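Local coordinates for protein probable alginate O-acetylase AlgJ (Pseudomonas putida, PDB 4O8V) that probably adds acetyl groups to mannuronate residues of alginate, working in the periplasm as part of an inner-membrane complex, at residues Q17-D22 against L179-D184; T119-T124 against K163-N168; Q150-E155 against R236-N241. One frame throughout, in Å; residues are numbered along the deposited sequence. Where two conformers were deposited one is given.

In the fold
From the N terminus, the hairpin of strands 11-13 and 19-21 comes first, and contact 1 closes the longest loop, bringing 17-22 against the residues that lead into strand 184-193. Nested inside that loop is contact 2, where 119-124, ahead of helix 125-141, meets 163-168, just after strand 152-162. The two touch: Asp184 OD2 and Thr119 OG1 make a probable hydrogen bond, and Leu166 packs on the backbone of Leu19 and Phe20. Contact 3 crosses both along the chain. It joins the start of strand 152-162 to the turn before strand 239-241 of the parallel sheet, its centre about 26 Å from that of contact 2.

Contact 1 (Q17-D22 against L179-D184); sequences QWLFSD and LLPAPD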
ATOM      1  N   GLN A  17       2.565 -22.087  10.589  0.60 28.06           N
ATOM      2  CA  GLN A  17       2.104 -22.071   9.194  0.60 25.75           C
ATOM      3  C   GLN A  17       1.871 -20.636   8.654  0.60 23.76           C
ATOM      4  O   GLN A  17       1.005 -20.408   7.808  0.60 24.30           O
ATOM      5  CB  GLN A  17       0.824 -22.930   9.023  0.60 25.91           C
ATOM      6  CG  GLN A  17       1.012 -24.421   9.427  0.60 27.54           C
ATOM      7  CD  GLN A  17       0.109 -25.411   8.670  0.60 28.49           C
ATOM      8  OE1 GLN A  17      -1.108 -25.228   8.553  0.60 26.35           O
ATOM      9  NE2 GLN A  17       0.716 -26.491   8.174  0.60 32.85           N
ATOM     10  N   TRP A  18       2.673 -19.680   9.127  1.00 25.62           N
ATOM     11  CA  TRP A  18       2.707 -18.332   8.526  1.00 24.55           C
ATOM     12  C   TRP A  18       3.712 -18.326   7.356  1.00 23.51           C
ATOM     13  O   TRP A  18       4.734 -19.011   7.420  1.00 26.93           O
ATOM     14  CB  TRP A  18       3.118 -17.288   9.575  1.00 26.16           C
ATOM     15  CG  TRP A  18       1.972 -16.803  10.426  1.00 27.22           C
ATOM     16  CD1 TRP A  18       1.301 -17.495  11.410  1.00 26.15           C
ATOM     17  CD2 TRP A  18       1.360 -15.524  10.347  1.00 27.72           C
ATOM     18  NE1 TRP A  18       0.283 -16.710  11.924  1.00 28.04           N
ATOM     19  CE2 TRP A  18       0.322 -15.490  11.300  1.00 27.79           C
ATOM     20  CE3 TRP A  18       1.598 -14.387   9.561  1.00 30.19           C
ATOM     21  CZ2 TRP A  18      -0.500 -14.364  11.473  1.00 33.68           C
ATOM     22  CZ3 TRP A  18       0.788 -13.271   9.743  1.00 28.68           C
ATOM     23  CH2 TRP A  18      -0.242 -13.271  10.689  1.00 30.78           C
ATOM     24  N   LEU A  19       3.429 -17.540   6.321  1.00 25.30           N
ATOM     25  CA  LEU A  19       4.315 -17.376   5.166  1.00 24.43           C
ATOM     26  C   LEU A  19       4.641 -15.907   5.004  1.00 27.56           C
ATOM     27  O   LEU A  19       3.790 -15.083   5.250  1.00 25.01           O
ATOM     28  CB  LEU A  19       3.645 -17.870   3.893  1.00 24.44           C
ATOM     29  CG  LEU A  19       3.148 -19.306   3.919  1.00 26.24           C
ATOM     30  CD1 LEU A  19       2.418 -19.601   2.596  1.00 25.99           C
ATOM     31  CD2 LEU A  19       4.329 -20.235   4.106  1.00 28.52           C
ATOM     32  N   PHE A  20       5.842 -15.584   4.545  1.00 24.75           N
ATOM     33  CA  PHE A  20       6.185 -14.186   4.265  1.00 27.56           C
ATOM     34  C   PHE A  20       6.759 -14.066   2.858  1.00 29.09           C
ATOM     35  O   PHE A  20       7.288 -15.040   2.312  1.00 29.74           O
ATOM     36  CB  PHE A  20       7.198 -13.654   5.280  1.00 27.39           C
ATOM     37  CG  PHE A  20       6.701 -13.633   6.710  1.00 26.84           C
ATOM     38  CD1 PHE A  20       6.050 -12.526   7.216  1.00 25.37           C
ATOM     39  CD2 PHE A  20       6.922 -14.711   7.556  1.00 30.19           C
ATOM     40  CE1 PHE A  20       5.606 -12.499   8.558  1.00 26.25           C
ATOM     41  CE2 PHE A  20       6.473 -14.695   8.893  1.00 30.08           C
ATOM     42  CZ  PHE A  20       5.818 -13.584   9.388  1.00 31.42           C
ATOM     43  N   SER A  21       6.638 -12.875   2.268  1.00 27.42           N
ATOM     44  CA  SER A  21       7.337 -12.560   1.019  1.00 27.81           C
ATOM     45  C   SER A  21       8.821 -12.391   1.278  1.00 26.57           C
ATOM     46  O   SER A  21       9.201 -11.650   2.190  1.00 30.12           O
ATOM     47  CB  SER A  21       6.806 -11.261   0.405  1.00 26.44           C
ATOM     48  OG  SER A  21       7.663 -10.865  -0.654  1.00 29.32           O
ATOM     49  N   ASP A  22       9.673 -13.029   0.482  1.00 26.79           N
ATOM     50  CA  ASP A  22      11.111 -12.844   0.693  1.00 33.57           C
ATOM     51  C   ASP A  22      11.546 -11.435   0.271  1.00 29.84           C
ATOM     52  O   ASP A  22      12.670 -11.027   0.540  1.00 33.26           O
ATOM     53  CB  ASP A  22      11.940 -13.935  -0.017  1.00 39.31           C
ATOM     54  CG  ASP A  22      12.041 -13.740  -1.508  1.00 51.55           C
ATOM     55  OD1 ASP A  22      11.135 -13.136  -2.126  1.00 52.02           O
ATOM     56  OD2 ASP A  22      13.049 -14.210  -2.071  1.00 59.81           O
ATOM     57  N   LEU A 179       1.513 -30.802   2.438  1.00 51.77           N
ATOM     58  CA  LEU A 179       2.362 -29.955   3.265  1.00 51.25           C
ATOM     59  C   LEU A 179       1.968 -28.474   3.260  1.00 50.26           C
ATOM     60  O   LEU A 179       2.497 -27.713   4.063  1.00 49.61           O
ATOM     61  CB  LEU A 179       3.814 -30.073   2.818  1.00 55.57           C
ATOM     62  CG  LEU A 179       4.680 -31.203   3.389  1.00 59.97           C
ATOM     63  CD1 LEU A 179       3.910 -32.505   3.577  1.00 58.84           C
ATOM     64  CD2 LEU A 179       5.869 -31.419   2.476  1.00 61.97           C
ATOM     65  N   LEU A 180       1.080 -28.063   2.349  1.00 38.74           N
ATOM     66  CA  LEU A 180       0.641 -26.661   2.272  1.00 33.20           C
ATOM     67  C   LEU A 180       0.033 -26.213   3.590  1.00 32.90           C
ATOM     68  O   LEU A 180      -0.629 -27.004   4.254  1.00 33.48           O
ATOM     69  CB  LEU A 180      -0.388 -26.466   1.152  1.00 35.49           C
ATOM     70  CG  LEU A 180       0.101 -26.761  -0.269  1.00 45.66           C
ATOM     71  CD1 LEU A 180      -1.078 -26.868  -1.232  1.00 48.76           C
ATOM     72  CD2 LEU A 180       1.067 -25.668  -0.711  1.00 41.86           C
ATOM     73  N   PRO A 181       0.249 -24.945   3.973  1.00 31.54           N
ATOM     74  CA  PRO A 181      -0.411 -24.408   5.169  1.00 32.63           C
ATOM     75  C   PRO A 181      -1.927 -24.370   5.009  1.00 31.19           C
ATOM     76  O   PRO A 181      -2.430 -24.332   3.885  1.00 27.51           O
ATOM     77  CB  PRO A 181       0.159 -22.990   5.284  1.00 30.28           C
ATOM     78  CG  PRO A 181       0.541 -22.638   3.889  1.00 35.27           C
ATOM     79  CD  PRO A 181       1.052 -23.914   3.289  1.00 31.79           C
ATOM     80  N   ALA A 182      -2.647 -24.442   6.124  1.00 27.23           N
ATOM     81  CA  ALA A 182      -4.095 -24.257   6.099  1.00 27.05           C
ATOM     82  C   ALA A 182      -4.440 -22.928   5.414  1.00 22.97           C
ATOM     83  O   ALA A 182      -3.761 -21.925   5.630  1.00 25.65           O
ATOM     84  CB  ALA A 182      -4.676 -24.287   7.524  1.00 26.10           C
ATOM     85  N   PRO A 183      -5.484 -22.921   4.580  1.00 26.77           N
ATOM     86  CA  PRO A 183      -5.941 -21.646   4.019  1.00 29.15           C
ATOM     87  C   PRO A 183      -6.318 -20.653   5.108  1.00 26.39           C
ATOM     88  O   PRO A 183      -6.767 -21.066   6.187  1.00 22.10           O
ATOM     89  CB  PRO A 183      -7.176 -22.039   3.204  1.00 33.99           C
ATOM     90  CG  PRO A 183      -7.034 -23.495   2.959  1.00 36.04           C
ATOM     91  CD  PRO A 183      -6.298 -24.059   4.122  1.00 32.00           C
ATOM     92  N   ASP A 184      -6.146 -19.361   4.830  1.00 25.10           N
ATOM     93  CA  ASP A 184      -6.742 -18.317   5.659  1.00 25.92           C
ATOM     94  C   ASP A 184      -8.259 -18.388   5.582  1.00 27.61           C
ATOM     95  O   ASP A 184      -8.812 -19.079   4.731  1.00 26.46           O
ATOM     96  CB  ASP A 184      -6.300 -16.912   5.197  1.00 27.27           C
ATOM     97  CG  ASP A 184      -4.933 -16.519   5.724  1.00 28.24           C
ATOM     98  OD1 ASP A 184      -4.848 -15.995   6.863  1.00 27.48           O
ATOM     99  OD2 ASP A 184      -3.946 -16.696   4.985  1.00 31.11           O
TER
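The side chain of Gln17 lies over Pro181, with its CB 3.8 Å from CB of the proline and its amide beside Pro181 CA. Its CG lies anti to the carbonyl carbon (chi1 -59°) and the chain then runs extended, carrying the amide to Ala182 N. In the conformer described, one of two deposited, Gln17 OE1 accepts a hydrogen bond from Ala182 N at 3.0 Å. The bond is nearly straight at the hydrogen (170°), but the donor stands above the carbonyl plane of the amide, 48° out of it. Glutamine suits the spot because its aliphatic part can rest on the ring while its end serves the next backbone N-H. From Leu180 to Pro183 the backbone has polyproline II angles, an extended form to which Pro181 and Pro183 are well fitted, and leads into strand 184-193. It packs against the small antiparallel hairpin of strands 11-13 and 19-21. Leu19, in the second strand, sends CD1 to Pro181 CG at 3.8 Å, the side chains crossing at about a right angle. The same leucine packs on Val11 and Leu13 of the other strand. Arg118 NH1 joins the two backbones, donating to Gln17 O and to Ala182 O.

Contact 2 (T119-T124 against K163-N168); sequences TDTHWT and KGDLTN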
ATOM      1  N   THR A 119      -1.187 -16.480   5.281  1.00 24.18           N
ATOM      2  CA  THR A 119      -0.527 -17.105   4.137  1.00 26.05           C
ATOM      3  C   THR A 119      -0.441 -16.216   2.900  1.00 26.95           C
ATOM      4  O   THR A 119      -0.139 -16.683   1.805  1.00 25.29           O
ATOM      5  CB  THR A 119      -1.232 -18.396   3.739  1.00 29.46           C
ATOM      6  OG1 THR A 119      -2.510 -18.089   3.167  1.00 28.40           O
ATOM      7  CG2 THR A 119      -1.419 -19.305   4.972  1.00 28.17           C
ATOM      8  N   ASP A 120      -0.698 -14.929   3.084  1.00 22.97           N
ATOM      9  CA  ASP A 120      -0.812 -13.995   1.957  1.00 26.52           C
ATOM     10  C   ASP A 120      -0.023 -12.728   2.299  1.00 26.20           C
ATOM     11  O   ASP A 120       0.188 -12.438   3.474  1.00 26.05           O
ATOM     12  CB  ASP A 120      -2.299 -13.706   1.708  1.00 20.84           C
ATOM     13  CG  ASP A 120      -2.570 -12.878   0.437  1.00 28.91           C
ATOM     14  OD1 ASP A 120      -2.416 -11.637   0.485  1.00 30.89           O
ATOM     15  OD2 ASP A 120      -2.979 -13.486  -0.589  1.00 27.43           O
ATOM     16  N   THR A 121       0.434 -11.986   1.297  1.00 25.91           N
ATOM     17  CA  THR A 121       1.187 -10.762   1.559  1.00 26.96           C
ATOM     18  C   THR A 121       0.318  -9.638   2.122  1.00 22.40           C
ATOM     19  O   THR A 121       0.833  -8.698   2.727  1.00 25.40           O
ATOM     20  CB  THR A 121       1.867 -10.212   0.276  1.00 24.13           C
ATOM     21  OG1 THR A 121       0.855  -9.881  -0.676  1.00 26.14           O
ATOM     22  CG2 THR A 121       2.823 -11.243  -0.304  1.00 27.30           C
ATOM     23  N   HIS A 122      -0.992  -9.712   1.913  1.00 24.38           N
ATOM     24  CA  HIS A 122      -1.821  -8.515   2.088  1.00 22.35           C
ATOM     25  C   HIS A 122      -2.431  -8.326   3.470  1.00 26.58           C
ATOM     26  O   HIS A 122      -2.599  -9.270   4.238  1.00 26.39           O
ATOM     27  CB  HIS A 122      -2.948  -8.513   1.054  1.00 19.86           C
ATOM     28  CG  HIS A 122      -2.447  -8.403  -0.355  1.00 23.51           C
ATOM     29  ND1 HIS A 122      -2.370  -9.482  -1.209  1.00 26.20           N
ATOM     30  CD2 HIS A 122      -1.961  -7.338  -1.039  1.00 23.24           C
ATOM     31  CE1 HIS A 122      -1.878  -9.079  -2.372  1.00 26.14           C
ATOM     32  NE2 HIS A 122      -1.608  -7.785  -2.290  1.00 24.84           N
ATOM     33  N   TRP A 123      -2.792  -7.085   3.777  1.00 25.16           N
ATOM     34  CA  TRP A 123      -3.629  -6.850   4.937  1.00 23.75           C
ATOM     35  C   TRP A 123      -4.979  -7.549   4.788  1.00 25.49           C
ATOM     36  O   TRP A 123      -5.471  -7.782   3.680  1.00 27.00           O
ATOM     37  CB  TRP A 123      -3.833  -5.346   5.177  1.00 22.67           C
ATOM     38  CG  TRP A 123      -4.149  -4.508   3.949  1.00 23.23           C
ATOM     39  CD1 TRP A 123      -4.788  -4.898   2.793  1.00 21.27           C
ATOM     40  CD2 TRP A 123      -3.875  -3.104   3.806  1.00 25.30           C
ATOM     41  NE1 TRP A 123      -4.910  -3.807   1.934  1.00 25.22           N
ATOM     42  CE2 TRP A 123      -4.355  -2.703   2.535  1.00 22.85           C
ATOM     43  CE3 TRP A 123      -3.250  -2.154   4.627  1.00 24.22           C
ATOM     44  CZ2 TRP A 123      -4.229  -1.380   2.061  1.00 24.05           C
ATOM     45  CZ3 TRP A 123      -3.134  -0.836   4.154  1.00 25.08           C
ATOM     46  CH2 TRP A 123      -3.612  -0.475   2.874  1.00 25.23           C
ATOM     47  N   THR A 124      -5.555  -7.908   5.929  1.00 22.94           N
ATOM     48  CA  THR A 124      -6.943  -8.329   6.016  1.00 20.14           C
ATOM     49  C   THR A 124      -7.874  -7.141   5.827  1.00 23.98           C
ATOM     50  O   THR A 124      -7.444  -5.989   5.932  1.00 24.23           O
ATOM     51  CB  THR A 124      -7.265  -8.956   7.399  1.00 22.72           C
ATOM     52  OG1 THR A 124      -7.158  -7.941   8.409  1.00 25.90           O
ATOM     53  CG2 THR A 124      -6.324 -10.155   7.711  1.00 21.95           C
ATOM     54  N   LYS A 163      -7.112 -19.090  -0.349  1.00 28.48           N
ATOM     55  CA  LYS A 163      -5.741 -19.549  -0.596  1.00 30.84           C
ATOM     56  C   LYS A 163      -4.847 -18.343  -0.848  1.00 27.97           C
ATOM     57  O   LYS A 163      -5.066 -17.624  -1.814  1.00 28.36           O
ATOM     58  CB  LYS A 163      -5.671 -20.503  -1.800  1.00 27.42           C
ATOM     59  CG  LYS A 163      -4.295 -21.175  -1.941  1.00 35.35           C
ATOM     60  CD  LYS A 163      -4.267 -22.240  -3.028  1.00 42.54           C
ATOM     61  CE  LYS A 163      -3.355 -21.838  -4.176  1.00 48.78           C
ATOM     62  NZ  LYS A 163      -3.322 -22.881  -5.241  1.00 54.13           N
ATOM     63  N   GLY A 164      -3.854 -18.132   0.018  1.00 26.59           N
ATOM     64  CA  GLY A 164      -3.016 -16.938  -0.031  1.00 27.69           C
ATOM     65  C   GLY A 164      -2.038 -16.906  -1.198  1.00 27.44           C
ATOM     66  O   GLY A 164      -1.624 -17.953  -1.732  1.00 28.08           O
ATOM     67  N   ASP A 165      -1.644 -15.694  -1.596  1.00 26.26           N
ATOM     68  CA  ASP A 165      -0.839 -15.540  -2.797  1.00 28.15           C
ATOM     69  C   ASP A 165       0.545 -16.178  -2.616  1.00 30.95           C
ATOM     70  O   ASP A 165       1.128 -16.659  -3.567  1.00 33.79           O
ATOM     71  CB  ASP A 165      -0.739 -14.043  -3.218  1.00 29.25           C
ATOM     72  CG  ASP A 165      -0.145 -13.111  -2.147  1.00 32.71           C
ATOM     73  OD1 ASP A 165       0.089 -13.490  -0.974  1.00 28.07           O
ATOM     74  OD2 ASP A 165       0.064 -11.915  -2.486  1.00 31.88           O
ATOM     75  N   LEU A 166       1.026 -16.237  -1.378  1.00 28.81           N
ATOM     76  CA  LEU A 166       2.330 -16.835  -1.099  1.00 28.49           C
ATOM     77  C   LEU A 166       2.378 -18.360  -1.239  1.00 30.96           C
ATOM     78  O   LEU A 166       3.445 -18.933  -1.480  1.00 30.88           O
ATOM     79  CB  LEU A 166       2.786 -16.435   0.300  1.00 30.43           C
ATOM     80  CG  LEU A 166       3.145 -14.956   0.380  1.00 29.57           C
ATOM     81  CD1 LEU A 166       3.228 -14.514   1.845  1.00 28.61           C
ATOM     82  CD2 LEU A 166       4.455 -14.663  -0.390  1.00 29.29           C
ATOM     83  N   THR A 167       1.238 -19.024  -1.096  1.00 33.55           N
ATOM     84  CA  THR A 167       1.236 -20.480  -1.172  1.00 37.60           C
ATOM     85  C   THR A 167       1.661 -20.952  -2.558  1.00 41.74           C
ATOM     86  O   THR A 167       2.179 -22.047  -2.707  1.00 40.83           O
ATOM     87  CB  THR A 167      -0.131 -21.058  -0.852  1.00 38.03           C
ATOM     88  OG1 THR A 167      -1.004 -20.799  -1.953  1.00 49.73           O
ATOM     89  CG2 THR A 167      -0.689 -20.395   0.385  1.00 31.48           C
ATOM     90  N   ASN A 168       1.471 -20.107  -3.568  1.00 44.91           N
ATOM     91  CA  ASN A 168       1.822 -20.486  -4.933  1.00 50.05           C
ATOM     92  C   ASN A 168       3.320 -20.421  -5.210  1.00 49.59           C
ATOM     93  O   ASN A 168       3.799 -20.948  -6.220  1.00 53.92           O
ATOM     94  CB  ASN A 168       1.062 -19.607  -5.922  1.00 55.03           C
ATOM     95  CG  ASN A 168      -0.430 -19.869  -5.886  1.00 58.59           C
ATOM     96  OD1 ASN A 168      -0.935 -20.783  -6.555  1.00 57.99           O
ATOM     97  ND2 ASN A 168      -1.144 -19.090  -5.072  1.00 60.24           N
TER
HETATM   98  O   HOH W   1      -3.430 -20.513   1.817  1.00 41.88           O
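Asp165 grips Thr121 with both carboxylate oxygens: OD1 takes the backbone N of Thr121 at 2.7 Å, and OD2 takes Thr121 OG1 at 2.8 Å, each on its syn lone pair. Such a two-pronged hold suits an aspartate, and it fixes the rotation of the carboxylate. The torsion of Asp165 contributes, since chi1 of 58° sets CG between its own backbone N and carbonyl carbon, facing the 119-124 loop. Asp120 answers in return, its OD2 accepting from Asp165 N at 2.8 Å, with the donor above the carboxylate plane. The two carboxylates are stacked, their planes 8° apart, although Asp120 OD2 and Asp165 OD1, both acceptors, come within 3.1 Å. Asp120 OD1 receives two donors: His122 ND1 at 2.7 Å on the syn lone pair, and His122 N on the anti one, which makes an Asx turn. Thr121 OG1 lies over the face of the imidazole.

Further out, Leu166 lays CD1 against the backbone of Asp120 and CG against Thr121 CG2. A side chain on Gly164 would run into Thr119 O. Water 1 links Gly164 N to Thr119 OG1, which is also bonded to Asp184. Thr167 OG1 and N both bond Gly164 O, bracing the turn that presents Asp165.

His122 NE2 is hydrogen-bonded to Ser218 OG, while Trp225 stacks on its ring. Serine, histidine and aspartate so linked are consistent with the catalytic triad of SGNH hydrolase-like enzymes, with Ser218 the probable nucleophile, His122 the probable proton acceptor and Asp120 the third member.

Contact 3 (Q150-E155 against R236-N241); sequences QAFITE and RSDVAN
Phe152 has CG anti to its carbonyl carbon and beside the backbone N (chi1 -70°), and this swings CE1 to 3.5 Å from Ser237 O. CZ meanwhile comes 3.9 Å from Asp238 CA. Gln150 takes the other course: extended, with CG trans to N (chi1 -174°), it carries OE1 alongside Asp238, where water 2 donates to OE1 and accepts from Asp238 N at 2.8 Å. A backbone bond, Gln150 N to Arg236 O at 2.9 Å, joins the segments. Arg236 has positive phi and is the C-prime residue of a Schellman motif that ends helix 227-235, after which the chain turns through Ser237 and Asp238 into strand 239-241, an outermost strand of the parallel sheet. Phe152 opens strand 152-162, the partner of 184-193 in a separate antiparallel pair, so the contact ties this pair to the helix-to-strand turn. A large flat ring suits the junction, since it also touches Gln232 of the helix and Thr191 and Pro193 of the neighbouring strand. An alanine here would remove the ring and is likely to open a gap between Ser237, Gln232 and Pro193, leaving the turn less firmly seated. Ser237 OG bonds Asp238 O at 2.9 Å, while Arg236 CB packs 3.3 Å from Gln150 O.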
ATOM      1  N   GLN A 150     -20.156  12.820   2.058  1.00 39.46           N
ATOM      2  CA  GLN A 150     -21.060  11.808   1.541  1.00 41.57           C
ATOM      3  C   GLN A 150     -20.954  10.582   2.431  1.00 36.12           C
ATOM      4  O   GLN A 150     -19.856  10.163   2.779  1.00 34.96           O
ATOM      5  CB  GLN A 150     -20.738  11.441   0.092  1.00 45.65           C
ATOM      6  CG  GLN A 150     -21.770  10.491  -0.508  1.00 55.29           C
ATOM      7  CD  GLN A 150     -21.551  10.218  -1.979  1.00 63.31           C
ATOM      8  OE1 GLN A 150     -20.445  10.379  -2.492  1.00 63.02           O
ATOM      9  NE2 GLN A 150     -22.614   9.808  -2.671  1.00 69.43           N
ATOM     10  N   ALA A 151     -22.087  10.008   2.804  1.00 38.09           N
ATOM     11  CA  ALA A 151     -22.058   8.873   3.730  1.00 38.02           C
ATOM     12  C   ALA A 151     -21.992   7.538   2.996  1.00 38.37           C
ATOM     13  O   ALA A 151     -22.594   7.358   1.935  1.00 36.66           O
ATOM     14  CB  ALA A 151     -23.264   8.915   4.637  1.00 44.37           C
ATOM     15  N   PHE A 152     -21.258   6.595   3.573  1.00 31.76           N
ATOM     16  CA  PHE A 152     -21.169   5.263   2.994  1.00 33.92           C
ATOM     17  C   PHE A 152     -21.446   4.261   4.098  1.00 35.09           C
ATOM     18  O   PHE A 152     -21.189   4.543   5.261  1.00 37.02           O
ATOM     19  CB  PHE A 152     -19.788   5.010   2.368  1.00 30.41           C
ATOM     20  CG  PHE A 152     -19.533   5.808   1.120  1.00 32.59           C
ATOM     21  CD1 PHE A 152     -19.156   7.143   1.198  1.00 33.76           C
ATOM     22  CD2 PHE A 152     -19.675   5.226  -0.133  1.00 31.81           C
ATOM     23  CE1 PHE A 152     -18.933   7.880   0.058  1.00 34.85           C
ATOM     24  CE2 PHE A 152     -19.447   5.955  -1.278  1.00 36.27           C
ATOM     25  CZ  PHE A 152     -19.074   7.285  -1.181  1.00 36.56           C
ATOM     26  N   ILE A 153     -21.963   3.097   3.725  1.00 34.42           N
ATOM     27  CA  ILE A 153     -22.171   2.008   4.669  1.00 29.77           C
ATOM     28  C   ILE A 153     -21.406   0.772   4.197  1.00 31.95           C
ATOM     29  O   ILE A 153     -21.478   0.389   3.025  1.00 33.16           O
ATOM     30  CB  ILE A 153     -23.674   1.673   4.825  1.00 35.49           C
ATOM     31  CG1 ILE A 153     -24.386   2.799   5.582  1.00 40.13           C
ATOM     32  CG2 ILE A 153     -23.844   0.344   5.546  1.00 38.27           C
ATOM     33  CD1 ILE A 153     -25.922   2.711   5.611  1.00 45.02           C
ATOM     34  N   THR A 154     -20.650   0.165   5.106  1.00 31.28           N
ATOM     35  CA  THR A 154     -19.921  -1.074   4.816  1.00 30.62           C
ATOM     36  C   THR A 154     -20.648  -2.233   5.460  1.00 34.75           C
ATOM     37  O   THR A 154     -20.988  -2.161   6.632  1.00 37.46           O
ATOM     38  CB  THR A 154     -18.466  -1.005   5.327  1.00 30.93           C
ATOM     39  OG1 THR A 154     -17.760   0.001   4.588  1.00 33.57           O
ATOM     40  CG2 THR A 154     -17.751  -2.362   5.166  1.00 30.24           C
ATOM     41  N   GLU A 155     -20.947  -3.270   4.682  1.00 30.63           N
ATOM     42  CA  GLU A 155     -21.629  -4.441   5.227  1.00 35.74           C
ATOM     43  C   GLU A 155     -20.705  -5.652   5.188  1.00 32.23           C
ATOM     44  O   GLU A 155     -19.998  -5.888   4.201  1.00 35.94           O
ATOM     45  CB  GLU A 155     -22.913  -4.744   4.453  1.00 44.20           C
ATOM     46  CG  GLU A 155     -24.008  -3.685   4.598  1.00 57.51           C
ATOM     47  CD  GLU A 155     -25.290  -4.062   3.865  1.00 69.72           C
ATOM     48  OE1 GLU A 155     -25.315  -5.141   3.229  1.00 74.89           O
ATOM     49  OE2 GLU A 155     -26.270  -3.283   3.925  1.00 72.70           O
ATOM     50  N   ARG A 236     -15.730   9.904   4.281  1.00 32.38           N
ATOM     51  CA  ARG A 236     -17.048  10.423   3.893  1.00 36.81           C
ATOM     52  C   ARG A 236     -16.930  11.162   2.555  1.00 35.18           C
ATOM     53  O   ARG A 236     -17.339  12.337   2.390  1.00 34.46           O
ATOM     54  CB  ARG A 236     -17.631  11.328   4.985  1.00 43.57           C
ATOM     55  CG  ARG A 236     -17.682  10.621   6.351  1.00 48.15           C
ATOM     56  CD  ARG A 236     -18.333  11.466   7.407  1.00 59.46           C
ATOM     57  NE  ARG A 236     -19.755  11.173   7.476  1.00 68.66           N
ATOM     58  CZ  ARG A 236     -20.703  12.092   7.577  1.00 71.73           C
ATOM     59  NH1 ARG A 236     -20.384  13.378   7.632  1.00 74.03           N
ATOM     60  NH2 ARG A 236     -21.973  11.718   7.628  1.00 75.04           N
ATOM     61  N   SER A 237     -16.343  10.454   1.594  1.00 33.65           N
ATOM     62  CA  SER A 237     -16.097  11.022   0.266  1.00 34.95           C
ATOM     63  C   SER A 237     -16.059   9.956  -0.824  1.00 34.57           C
ATOM     64  O   SER A 237     -15.627   8.830  -0.571  1.00 31.13           O
ATOM     65  CB  SER A 237     -14.771  11.781   0.254  1.00 34.35           C
ATOM     66  OG  SER A 237     -14.500  12.303  -1.038  1.00 37.15           O
ATOM     67  N   ASP A 238     -16.525  10.272  -2.030  0.63 34.17           N
ATOM     68  CA  ASP A 238     -16.322   9.308  -3.108  0.63 33.73           C
ATOM     69  C   ASP A 238     -14.825   9.279  -3.380  0.63 32.24           C
ATOM     70  O   ASP A 238     -14.113  10.244  -3.094  0.63 30.56           O
ATOM     71  CB  ASP A 238     -17.120   9.658  -4.373  0.63 36.12           C
ATOM     72  CG  ASP A 238     -17.199   8.488  -5.359  0.63 33.36           C
ATOM     73  OD1 ASP A 238     -16.798   7.357  -5.006  0.63 30.06           O
ATOM     74  OD2 ASP A 238     -17.688   8.695  -6.490  0.63 34.92           O
ATOM     75  N   VAL A 239     -14.351   8.147  -3.884  1.00 30.27           N
ATOM     76  CA  VAL A 239     -12.941   7.914  -4.165  1.00 31.02           C
ATOM     77  C   VAL A 239     -12.838   7.123  -5.460  1.00 29.80           C
ATOM     78  O   VAL A 239     -13.550   6.126  -5.628  1.00 29.81           O
ATOM     79  CB  VAL A 239     -12.211   7.116  -3.034  1.00 28.86           C
ATOM     80  CG1 VAL A 239     -10.735   6.958  -3.382  1.00 28.42           C
ATOM     81  CG2 VAL A 239     -12.356   7.793  -1.678  1.00 27.64           C
ATOM     82  N   ALA A 240     -11.973   7.558  -6.379  1.00 26.94           N
ATOM     83  CA  ALA A 240     -11.753   6.794  -7.602  1.00 27.31           C
ATOM     84  C   ALA A 240     -10.489   5.942  -7.474  1.00 28.57           C
ATOM     85  O   ALA A 240      -9.477   6.396  -6.931  1.00 30.24           O
ATOM     86  CB  ALA A 240     -11.649   7.729  -8.812  1.00 29.65           C
ATOM     87  N   ASN A 241     -10.551   4.707  -7.969  1.00 29.15           N
ATOM     88  CA  ASN A 241      -9.427   3.776  -7.833  1.00 30.24           C
ATOM     89  C   ASN A 241      -8.614   3.671  -9.124  1.00 30.74           C
ATOM     90  O   ASN A 241      -9.131   3.259 -10.157  1.00 34.75           O
ATOM     91  CB  ASN A 241      -9.906   2.386  -7.433  1.00 29.83           C
ATOM     92  CG  ASN A 241      -8.810   1.573  -6.771  1.00 31.11           C
ATOM     93  OD1 ASN A 241      -7.644   1.982  -6.773  1.00 27.96           O
ATOM     94  ND2 ASN A 241      -9.176   0.428  -6.174  1.00 28.42           N
TER
HETATM   95  O   HOH W   2     -18.006  12.552  -2.460  1.00 38.28           O